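Transcriptional repressor PagR (Bacillus anthracis, PDB 2ZKZ) represses expression of the pagA and atxA genes as a dimeric, DNA-binding transcription factor of the ArsR winged-helix family. Local coordinates at residues A[24-27]-A[28-31]; A[32-35]-A[36-40]; A[83-86]-A[87-90]. All blocks are in the same frame, centred on the assembly; numbering follows the deposited sequence.

Contact 1: A[24-27]-A[28-31]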
HETATM    1  N   MSE A  24      -3.569  -2.186  -4.584  1.00 20.70           N
HETATM    2  CA  MSE A  24      -2.583  -3.268  -4.447  1.00 23.67           C
HETATM    3  C   MSE A  24      -2.821  -4.120  -3.197  1.00 23.44           C
HETATM    4  O   MSE A  24      -2.200  -5.172  -3.034  1.00 26.53           O
HETATM    5  CB  MSE A  24      -1.158  -2.695  -4.336  1.00 24.93           C
HETATM    6  CG  MSE A  24      -0.661  -1.847  -5.509  1.00 24.82           C
HETATM    7 SE   MSE A  24       1.103  -1.086  -5.131  1.00 32.74          SE
HETATM    8  CE  MSE A  24       2.122  -2.726  -5.121  1.00 25.28           C
ATOM      9  N   ALA A  25      -3.717  -3.676  -2.320  1.00 22.34           N
ATOM     10  CA  ALA A  25      -3.969  -4.371  -1.055  1.00 22.52           C
ATOM     11  C   ALA A  25      -4.739  -5.694  -1.087  1.00 24.32           C
ATOM     12  O   ALA A  25      -5.688  -5.883  -0.330  1.00 23.88           O
ATOM     13  CB  ALA A  25      -4.640  -3.401  -0.065  1.00 23.36           C
ATOM     14  N   HIS A  26      -4.304  -6.614  -1.941  1.00 24.16           N
ATOM     15  CA  HIS A  26      -4.924  -7.929  -2.086  1.00 26.13           C
ATOM     16  C   HIS A  26      -3.790  -8.909  -2.385  1.00 26.15           C
ATOM     17  O   HIS A  26      -2.965  -8.654  -3.259  1.00 25.14           O
ATOM     18  CB  HIS A  26      -5.916  -7.923  -3.261  1.00 28.52           C
ATOM     19  CG  HIS A  26      -7.075  -6.995  -3.070  1.00 32.29           C
ATOM     20  ND1 HIS A  26      -8.251  -7.385  -2.465  1.00 34.92           N
ATOM     21  CD2 HIS A  26      -7.224  -5.682  -3.367  1.00 31.45           C
ATOM     22  CE1 HIS A  26      -9.071  -6.352  -2.394  1.00 33.22           C
ATOM     23  NE2 HIS A  26      -8.472  -5.307  -2.934  1.00 33.09           N
ATOM     24  N   PRO A  27      -3.738 -10.042  -1.670  1.00 26.46           N
ATOM     25  CA  PRO A  27      -2.699 -11.060  -1.854  1.00 28.89           C
ATOM     26  C   PRO A  27      -2.381 -11.434  -3.303  1.00 27.71           C
ATOM     27  O   PRO A  27      -1.225 -11.399  -3.724  1.00 26.60           O
ATOM     28  CB  PRO A  27      -3.242 -12.248  -1.062  1.00 28.82           C
ATOM     29  CG  PRO A  27      -3.943 -11.579   0.063  1.00 28.93           C
ATOM     30  CD  PRO A  27      -4.693 -10.460  -0.627  1.00 26.77           C
HETATM   31  N   MSE A  28      -3.404 -11.799  -4.062  1.00 29.05           N
HETATM   32  CA  MSE A  28      -3.192 -12.197  -5.448  1.00 29.68           C
HETATM   33  C   MSE A  28      -2.770 -11.027  -6.332  1.00 29.16           C
HETATM   34  O   MSE A  28      -2.084 -11.218  -7.337  1.00 28.02           O
HETATM   35  CB  MSE A  28      -4.446 -12.878  -5.994  1.00 33.82           C
HETATM   36  CG  MSE A  28      -4.687 -14.263  -5.385  1.00 39.15           C
HETATM   37 SE   MSE A  28      -3.150 -15.457  -5.565  1.00 51.50          SE
HETATM   38  CE  MSE A  28      -2.392 -15.249  -3.792  1.00 45.38           C
ATOM     39  N   ARG A  29      -3.170  -9.813  -5.962  1.00 26.71           N
ATOM     40  CA  ARG A  29      -2.758  -8.653  -6.734  1.00 26.43           C
ATOM     41  C   ARG A  29      -1.280  -8.397  -6.479  1.00 25.33           C
ATOM     42  O   ARG A  29      -0.542  -8.016  -7.387  1.00 24.58           O
ATOM     43  CB  ARG A  29      -3.589  -7.422  -6.367  1.00 27.99           C
ATOM     44  CG  ARG A  29      -5.041  -7.558  -6.790  1.00 27.83           C
ATOM     45  CD  ARG A  29      -5.809  -6.284  -6.570  1.00 27.87           C
ATOM     46  NE  ARG A  29      -7.236  -6.484  -6.799  1.00 26.81           N
ATOM     47  CZ  ARG A  29      -8.146  -5.531  -6.669  1.00 27.36           C
ATOM     48  NH1 ARG A  29      -7.774  -4.306  -6.316  1.00 23.78           N
ATOM     49  NH2 ARG A  29      -9.425  -5.808  -6.866  1.00 29.41           N
ATOM     50  N   LEU A  30      -0.834  -8.605  -5.246  1.00 24.28           N
ATOM     51  CA  LEU A  30       0.583  -8.409  -4.965  1.00 24.83           C
ATOM     52  C   LEU A  30       1.378  -9.475  -5.726  1.00 24.59           C
ATOM     53  O   LEU A  30       2.476  -9.209  -6.204  1.00 25.23           O
ATOM     54  CB  LEU A  30       0.857  -8.486  -3.457  1.00 23.25           C
ATOM     55  CG  LEU A  30       0.327  -7.285  -2.657  1.00 25.10           C
ATOM     56  CD1 LEU A  30       0.544  -7.504  -1.155  1.00 24.10           C
ATOM     57  CD2 LEU A  30       1.041  -6.015  -3.120  1.00 21.93           C
ATOM     58  N   LYS A  31       0.816 -10.676  -5.841  1.00 25.76           N
ATOM     59  CA  LYS A  31       1.476 -11.752  -6.577  1.00 28.58           C
ATOM     60  C   LYS A  31       1.635 -11.348  -8.036  1.00 25.28           C
ATOM     61  O   LYS A  31       2.690 -11.540  -8.629  1.00 27.25           O
ATOM     62  CB  LYS A  31       0.653 -13.038  -6.537  1.00 31.72           C
ATOM     63  CG  LYS A  31       0.830 -13.878  -5.298  1.00 40.98           C
ATOM     64  CD  LYS A  31       0.672 -15.362  -5.642  1.00 43.66           C
ATOM     65  CE  LYS A  31       1.735 -15.791  -6.654  1.00 46.71           C
ATOM     66  NZ  LYS A  31       1.723 -17.254  -6.940  1.00 47.19           N
TER

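Contact 2: A[32-35]-A[36-40]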
ATOM      1  N   ILE A  32       0.568 -10.809  -8.613  1.00 26.53           N
ATOM      2  CA  ILE A  32       0.596 -10.380 -10.006  1.00 25.09           C
ATOM      3  C   ILE A  32       1.684  -9.328 -10.209  1.00 26.31           C
ATOM      4  O   ILE A  32       2.490  -9.429 -11.133  1.00 25.50           O
ATOM      5  CB  ILE A  32      -0.779  -9.812 -10.435  1.00 26.35           C
ATOM      6  CG1 ILE A  32      -1.810 -10.941 -10.452  1.00 26.07           C
ATOM      7  CG2 ILE A  32      -0.674  -9.131 -11.796  1.00 25.38           C
ATOM      8  CD1 ILE A  32      -3.245 -10.489 -10.764  1.00 27.72           C
ATOM      9  N   VAL A  33       1.722  -8.323  -9.341  1.00 24.20           N
ATOM     10  CA  VAL A  33       2.738  -7.283  -9.470  1.00 24.70           C
ATOM     11  C   VAL A  33       4.145  -7.862  -9.345  1.00 24.37           C
ATOM     12  O   VAL A  33       5.047  -7.495 -10.107  1.00 24.31           O
ATOM     13  CB  VAL A  33       2.549  -6.173  -8.410  1.00 23.74           C
ATOM     14  CG1 VAL A  33       3.680  -5.155  -8.517  1.00 25.14           C
ATOM     15  CG2 VAL A  33       1.206  -5.496  -8.611  1.00 22.96           C
ATOM     16  N   ASN A  34       4.342  -8.756  -8.382  1.00 24.85           N
ATOM     17  CA  ASN A  34       5.654  -9.376  -8.196  1.00 26.86           C
ATOM     18  C   ASN A  34       6.073 -10.117  -9.477  1.00 27.26           C
ATOM     19  O   ASN A  34       7.214 -10.018  -9.926  1.00 26.25           O
ATOM     20  CB  ASN A  34       5.614 -10.370  -7.031  1.00 30.36           C
ATOM     21  CG  ASN A  34       6.998 -10.857  -6.642  1.00 34.61           C
ATOM     22  OD1 ASN A  34       7.251 -12.060  -6.566  1.00 36.96           O
ATOM     23  ND2 ASN A  34       7.902  -9.919  -6.393  1.00 35.69           N
ATOM     24  N   GLU A  35       5.138 -10.860 -10.062  1.00 27.00           N
ATOM     25  CA  GLU A  35       5.423 -11.607 -11.286  1.00 29.05           C
ATOM     26  C   GLU A  35       5.802 -10.689 -12.448  1.00 28.78           C
ATOM     27  O   GLU A  35       6.713 -10.999 -13.221  1.00 28.80           O
ATOM     28  CB  GLU A  35       4.218 -12.461 -11.681  1.00 29.12           C
ATOM     29  CG  GLU A  35       3.944 -13.640 -10.766  1.00 31.34           C
ATOM     30  CD  GLU A  35       5.117 -14.599 -10.662  1.00 35.69           C
ATOM     31  OE1 GLU A  35       5.803 -14.833 -11.680  1.00 36.90           O
ATOM     32  OE2 GLU A  35       5.344 -15.137  -9.561  1.00 37.90           O
ATOM     33  N   LEU A  36       5.098  -9.570 -12.586  1.00 26.73           N
ATOM     34  CA  LEU A  36       5.396  -8.622 -13.652  1.00 28.14           C
ATOM     35  C   LEU A  36       6.745  -7.964 -13.400  1.00 31.09           C
ATOM     36  O   LEU A  36       7.445  -7.583 -14.330  1.00 31.54           O
ATOM     37  CB  LEU A  36       4.299  -7.561 -13.747  1.00 27.38           C
ATOM     38  CG  LEU A  36       3.011  -8.086 -14.382  1.00 28.68           C
ATOM     39  CD1 LEU A  36       1.889  -7.054 -14.256  1.00 28.65           C
ATOM     40  CD2 LEU A  36       3.287  -8.418 -15.845  1.00 28.02           C
ATOM     41  N   TYR A  37       7.102  -7.835 -12.129  1.00 31.42           N
ATOM     42  CA  TYR A  37       8.376  -7.247 -11.760  1.00 33.84           C
ATOM     43  C   TYR A  37       9.492  -8.191 -12.210  1.00 33.57           C
ATOM     44  O   TYR A  37      10.526  -7.755 -12.718  1.00 34.29           O
ATOM     45  CB  TYR A  37       8.428  -7.036 -10.242  1.00 34.02           C
ATOM     46  CG  TYR A  37       9.813  -6.817  -9.689  1.00 37.34           C
ATOM     47  CD1 TYR A  37      10.574  -5.713 -10.068  1.00 37.50           C
ATOM     48  CD2 TYR A  37      10.376  -7.735  -8.804  1.00 39.87           C
ATOM     49  CE1 TYR A  37      11.862  -5.529  -9.581  1.00 40.01           C
ATOM     50  CE2 TYR A  37      11.665  -7.562  -8.311  1.00 42.22           C
ATOM     51  CZ  TYR A  37      12.400  -6.460  -8.704  1.00 42.22           C
ATOM     52  OH  TYR A  37      13.677  -6.297  -8.221  1.00 46.82           O
ATOM     53  N   LYS A  38       9.260  -9.485 -12.036  1.00 34.30           N
ATOM     54  CA  LYS A  38      10.234 -10.505 -12.406  1.00 35.12           C
ATOM     55  C   LYS A  38      10.278 -10.826 -13.900  1.00 34.77           C
ATOM     56  O   LYS A  38      11.355 -11.020 -14.461  1.00 33.66           O
ATOM     57  CB  LYS A  38       9.964 -11.793 -11.621  1.00 36.13           C
ATOM     58  CG  LYS A  38      10.222 -11.676 -10.122  1.00 40.69           C
ATOM     59  CD  LYS A  38      10.030 -13.010  -9.413  1.00 42.65           C
ATOM     60  CE  LYS A  38       8.590 -13.494  -9.507  1.00 47.16           C
ATOM     61  NZ  LYS A  38       8.424 -14.875  -8.974  1.00 47.56           N
ATOM     62  N   HIS A  39       9.113 -10.872 -14.545  1.00 33.27           N
ATOM     63  CA  HIS A  39       9.039 -11.200 -15.967  1.00 32.49           C
ATOM     64  C   HIS A  39       8.864 -10.019 -16.921  1.00 32.99           C
ATOM     65  O   HIS A  39       8.898 -10.194 -18.146  1.00 32.65           O
ATOM     66  CB  HIS A  39       7.921 -12.217 -16.189  1.00 33.92           C
ATOM     67  CG  HIS A  39       8.101 -13.478 -15.407  1.00 38.08           C
ATOM     68  ND1 HIS A  39       7.264 -13.841 -14.373  1.00 39.87           N
ATOM     69  CD2 HIS A  39       9.032 -14.456 -15.499  1.00 38.84           C
ATOM     70  CE1 HIS A  39       7.672 -14.991 -13.864  1.00 39.88           C
ATOM     71  NE2 HIS A  39       8.744 -15.385 -14.528  1.00 41.45           N
ATOM     72  N   LYS A  40       8.664  -8.828 -16.357  1.00 30.84           N
ATOM     73  CA  LYS A  40       8.506  -7.589 -17.122  1.00 29.94           C
ATOM     74  C   LYS A  40       7.261  -7.465 -17.998  1.00 29.59           C
ATOM     75  O   LYS A  40       6.651  -6.399 -18.067  1.00 27.53           O
ATOM     76  CB  LYS A  40       9.749  -7.343 -17.986  1.00 32.45           C
ATOM     77  CG  LYS A  40      11.052  -7.314 -17.192  1.00 36.26           C
ATOM     78  CD  LYS A  40      10.962  -6.342 -16.023  1.00 39.58           C
ATOM     79  CE  LYS A  40      12.164  -6.461 -15.097  1.00 43.18           C
ATOM     80  NZ  LYS A  40      11.967  -5.698 -13.823  1.00 42.29           N
TER

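Contact 3: A[83-86]-A[87-90]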
ATOM      1  N   ILE A  83       4.613  -2.997 -15.638  1.00 27.09           N
ATOM      2  CA  ILE A  83       4.608  -2.000 -14.574  1.00 29.75           C
ATOM      3  C   ILE A  83       5.343  -0.785 -15.130  1.00 31.27           C
ATOM      4  O   ILE A  83       6.503  -0.893 -15.531  1.00 30.39           O
ATOM      5  CB  ILE A  83       5.371  -2.477 -13.320  1.00 29.33           C
ATOM      6  CG1 ILE A  83       4.750  -3.757 -12.763  1.00 27.88           C
ATOM      7  CG2 ILE A  83       5.347  -1.381 -12.259  1.00 27.75           C
ATOM      8  CD1 ILE A  83       5.624  -4.418 -11.683  1.00 25.19           C
ATOM      9  N   ASN A  84       4.672   0.361 -15.176  1.00 33.10           N
ATOM     10  CA  ASN A  84       5.316   1.570 -15.673  1.00 36.08           C
ATOM     11  C   ASN A  84       5.329   2.684 -14.615  1.00 35.67           C
ATOM     12  O   ASN A  84       5.911   3.748 -14.830  1.00 36.09           O
ATOM     13  CB  ASN A  84       4.626   2.046 -16.953  1.00 38.96           C
ATOM     14  CG  ASN A  84       3.476   2.986 -16.685  1.00 43.50           C
ATOM     15  OD1 ASN A  84       2.653   2.748 -15.801  1.00 44.74           O
ATOM     16  ND2 ASN A  84       3.406   4.064 -17.460  1.00 43.92           N
ATOM     17  N   ASN A  85       4.692   2.429 -13.474  1.00 34.28           N
ATOM     18  CA  ASN A  85       4.653   3.394 -12.377  1.00 33.36           C
ATOM     19  C   ASN A  85       5.815   3.087 -11.440  1.00 34.44           C
ATOM     20  O   ASN A  85       5.897   1.996 -10.865  1.00 33.82           O
ATOM     21  CB  ASN A  85       3.338   3.283 -11.605  1.00 34.43           C
ATOM     22  CG  ASN A  85       3.136   4.426 -10.623  1.00 34.83           C
ATOM     23  OD1 ASN A  85       4.053   4.808  -9.896  1.00 33.11           O
ATOM     24  ND2 ASN A  85       1.927   4.970 -10.595  1.00 34.78           N
ATOM     25  N   PRO A  86       6.737   4.046 -11.279  1.00 33.76           N
ATOM     26  CA  PRO A  86       7.911   3.897 -10.416  1.00 34.10           C
ATOM     27  C   PRO A  86       7.548   3.523  -8.980  1.00 32.49           C
ATOM     28  O   PRO A  86       8.237   2.723  -8.345  1.00 31.24           O
ATOM     29  CB  PRO A  86       8.570   5.274 -10.487  1.00 35.94           C
ATOM     30  CG  PRO A  86       8.145   5.794 -11.825  1.00 37.74           C
ATOM     31  CD  PRO A  86       6.696   5.392 -11.875  1.00 36.22           C
ATOM     32  N   LYS A  87       6.463   4.103  -8.471  1.00 31.24           N
ATOM     33  CA  LYS A  87       6.038   3.828  -7.102  1.00 32.00           C
ATOM     34  C   LYS A  87       5.654   2.362  -6.906  1.00 29.92           C
ATOM     35  O   LYS A  87       5.981   1.754  -5.880  1.00 27.71           O
ATOM     36  CB  LYS A  87       4.865   4.733  -6.717  1.00 34.12           C
ATOM     37  CG  LYS A  87       5.220   6.206  -6.602  1.00 35.85           C
ATOM     38  CD  LYS A  87       4.072   6.988  -5.967  1.00 40.03           C
ATOM     39  CE  LYS A  87       4.436   8.448  -5.729  1.00 40.14           C
ATOM     40  NZ  LYS A  87       4.693   9.170  -7.003  1.00 43.73           N
ATOM     41  N   VAL A  88       4.967   1.797  -7.893  1.00 28.40           N
ATOM     42  CA  VAL A  88       4.557   0.399  -7.829  1.00 27.72           C
ATOM     43  C   VAL A  88       5.777  -0.507  -7.784  1.00 27.17           C
ATOM     44  O   VAL A  88       5.855  -1.412  -6.956  1.00 25.15           O
ATOM     45  CB  VAL A  88       3.685   0.006  -9.043  1.00 25.20           C
ATOM     46  CG1 VAL A  88       3.363  -1.483  -8.992  1.00 26.92           C
ATOM     47  CG2 VAL A  88       2.408   0.823  -9.040  1.00 24.58           C
ATOM     48  N   GLU A  89       6.734  -0.266  -8.672  1.00 30.47           N
ATOM     49  CA  GLU A  89       7.947  -1.084  -8.691  1.00 33.31           C
ATOM     50  C   GLU A  89       8.690  -0.935  -7.368  1.00 31.77           C
ATOM     51  O   GLU A  89       9.158  -1.916  -6.793  1.00 29.37           O
ATOM     52  CB  GLU A  89       8.873  -0.669  -9.841  1.00 37.04           C
ATOM     53  CG  GLU A  89      10.176  -1.456  -9.866  1.00 43.70           C
ATOM     54  CD  GLU A  89      11.054  -1.115 -11.058  1.00 49.41           C
ATOM     55  OE1 GLU A  89      11.339   0.085 -11.266  1.00 52.49           O
ATOM     56  OE2 GLU A  89      11.465  -2.050 -11.784  1.00 50.02           O
ATOM     57  N   GLY A  90       8.784   0.303  -6.889  1.00 32.50           N
ATOM     58  CA  GLY A  90       9.468   0.555  -5.633  1.00 29.96           C
ATOM     59  C   GLY A  90       8.841  -0.190  -4.466  1.00 29.55           C
ATOM     60  O   GLY A  90       9.544  -0.751  -3.630  1.00 28.83           O
TER

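Contact 1: A[24-27]-A[28-31]
The carbonyl oxygen of His26 is gripped by two amides of the turn that follows it. Leu30 N reaches His26 O at 2.9 Å with an N-H...O angle of 155°, while Arg29 N, equally near, makes only a weak, strongly bent bond to the same oxygen. One residue on, Lys31 N bonds to Pro27 O at 3.0 Å, and regular helical pairing has begun. His26 is thus the N-cap of helix 27-39, and Pro27, which has no N-H to offer, fills the first helical position. Just before it, Ala25 centres an inverse gamma turn closed by His26 N on Met24 O; this tight corner joins helix 14-24 to helix 27-39 in the ArsR-type helix-turn-helix domain. Alongside the cap, the His26 ring and the Arg29 side chain run the same way. Extended from CG to NE (chi2 -173°), Arg29 carries its guanidinium beside the imidazole, so that His26 CD2 sits over one guanidinium face, 3.3 Å from Arg29 NH1, with the two planes 40° apart. Arg29 NH1 is also hydrogen-bonded to Thr23 O, which ties the new helix back to the previous one. On the buried side, the methyl CE of selenomethionine Met24 meets Leu30 CD2 at 4.0 Å, the two chains crossing at about a right angle. Ala25 and Pro27 pack on Ala18 of the second subunit.

Contact 2: A[32-35]-A[36-40]
Ile32 and Leu36 lie side by side one turn apart on helix 27-39, a central helix of the ArsR-type winged-helix domain, and pack Ile32 CG2 against Leu36 CD1 at 4.1 Å. This is the tight side: both residues are buried and both touch Leu70, while Ile32 also reaches His61 and Met65 of helix 55-65. The backbone beneath is regular, with Leu36 N bonded to Ile32 O at 3.0 Å and Tyr37 N to Val33 O at 2.9 Å. The other side is polar and looser. Lys38 and His39 are exposed there and reach back to Glu35, whose chain bends at chi2 (-58°) and turns its carboxylate toward Lys38. Lys38 NZ forms a salt bridge with Glu35 OE2 at 3.1 Å, arriving from above the carboxylate plane, 45° out of it. On the way Lys38 CE passes Asn34 OD1 at 3.5 Å. The approach of the His39 ring to the carboxylate is too close in the model, and its detail is doubtful. His39 N bonds to Glu35 O at 2.7 Å, and the same carbonyl also takes a weak, bent bond from His39 ND1. Lys40 then leaves the helix with positive phi (66°), and its side chain folds back over the final turn to place Lys40 NZ in the carbonyl plane of Tyr37, 2.7 Å from Tyr37 O.

Contact 3: A[83-86]-A[87-90]
Asn85 OD1 accepts a hydrogen bond from Lys87 N at 2.9 Å, the donor tilted 16° from the plane of the side-chain carbonyl. With this capping bond Asn85 serves as N-cap of helix 86-95. Its backbone oxygen serves the next amides: Glu89 N bonds to Asn85 O in a long but nearly straight arrangement (3.3 Å, 167°), and Val88 N adds a weak bond to it. Pro86 occupies the first helical position, and Pro86 O receives Gly90 N at 2.9 Å. The cap is set by the first torsion of Asn85: with CG opposite the backbone N (chi1 -169°), the amide group turns forward and brings OD1 to Lys87 N. Beside the cap, Asn85 CB lies 3.7 Å from Val88 CG2, the side chains crossing at about a right angle. The other branch, Val88 CG1, meets Ile83 CG2 at 3.8 Å, an apolar contact beside the polar cap. Further out, Ile83 packs on Leu36 and Tyr37 of helix 27-39, and Val88 on Leu20 of helix 14-24. Lys87 touches Asp17 and Leu20 of helix 14-24 and Leu95 of the second subunit, so the corner leading from strand 78-82 into helix 86-95 is set against helices 14-24 and 27-39.

Contacts 1 and 2, both partly buried, divide helix 27-39 between them, its capped start and its polar C-terminal end, whereas contact 3, a surface contact, starts the last helix, 86-95. Contacts 1 and 3 are both helix starts with proline first; both N-cap carbonyls accept the first helical amides, but in contact 3 the Asn85 side chain also caps Lys87 N. Both also touch the second subunit, which contact 2 does not. Contact 2 is where a salt bridge appears, on its exposed flank. Their apolar faces converge: Val33 CG1 of contact 2 meets Val88 CG1 of contact 3 at 3.7 Å, and Met24 of contact 1 comes up against the same valine branch.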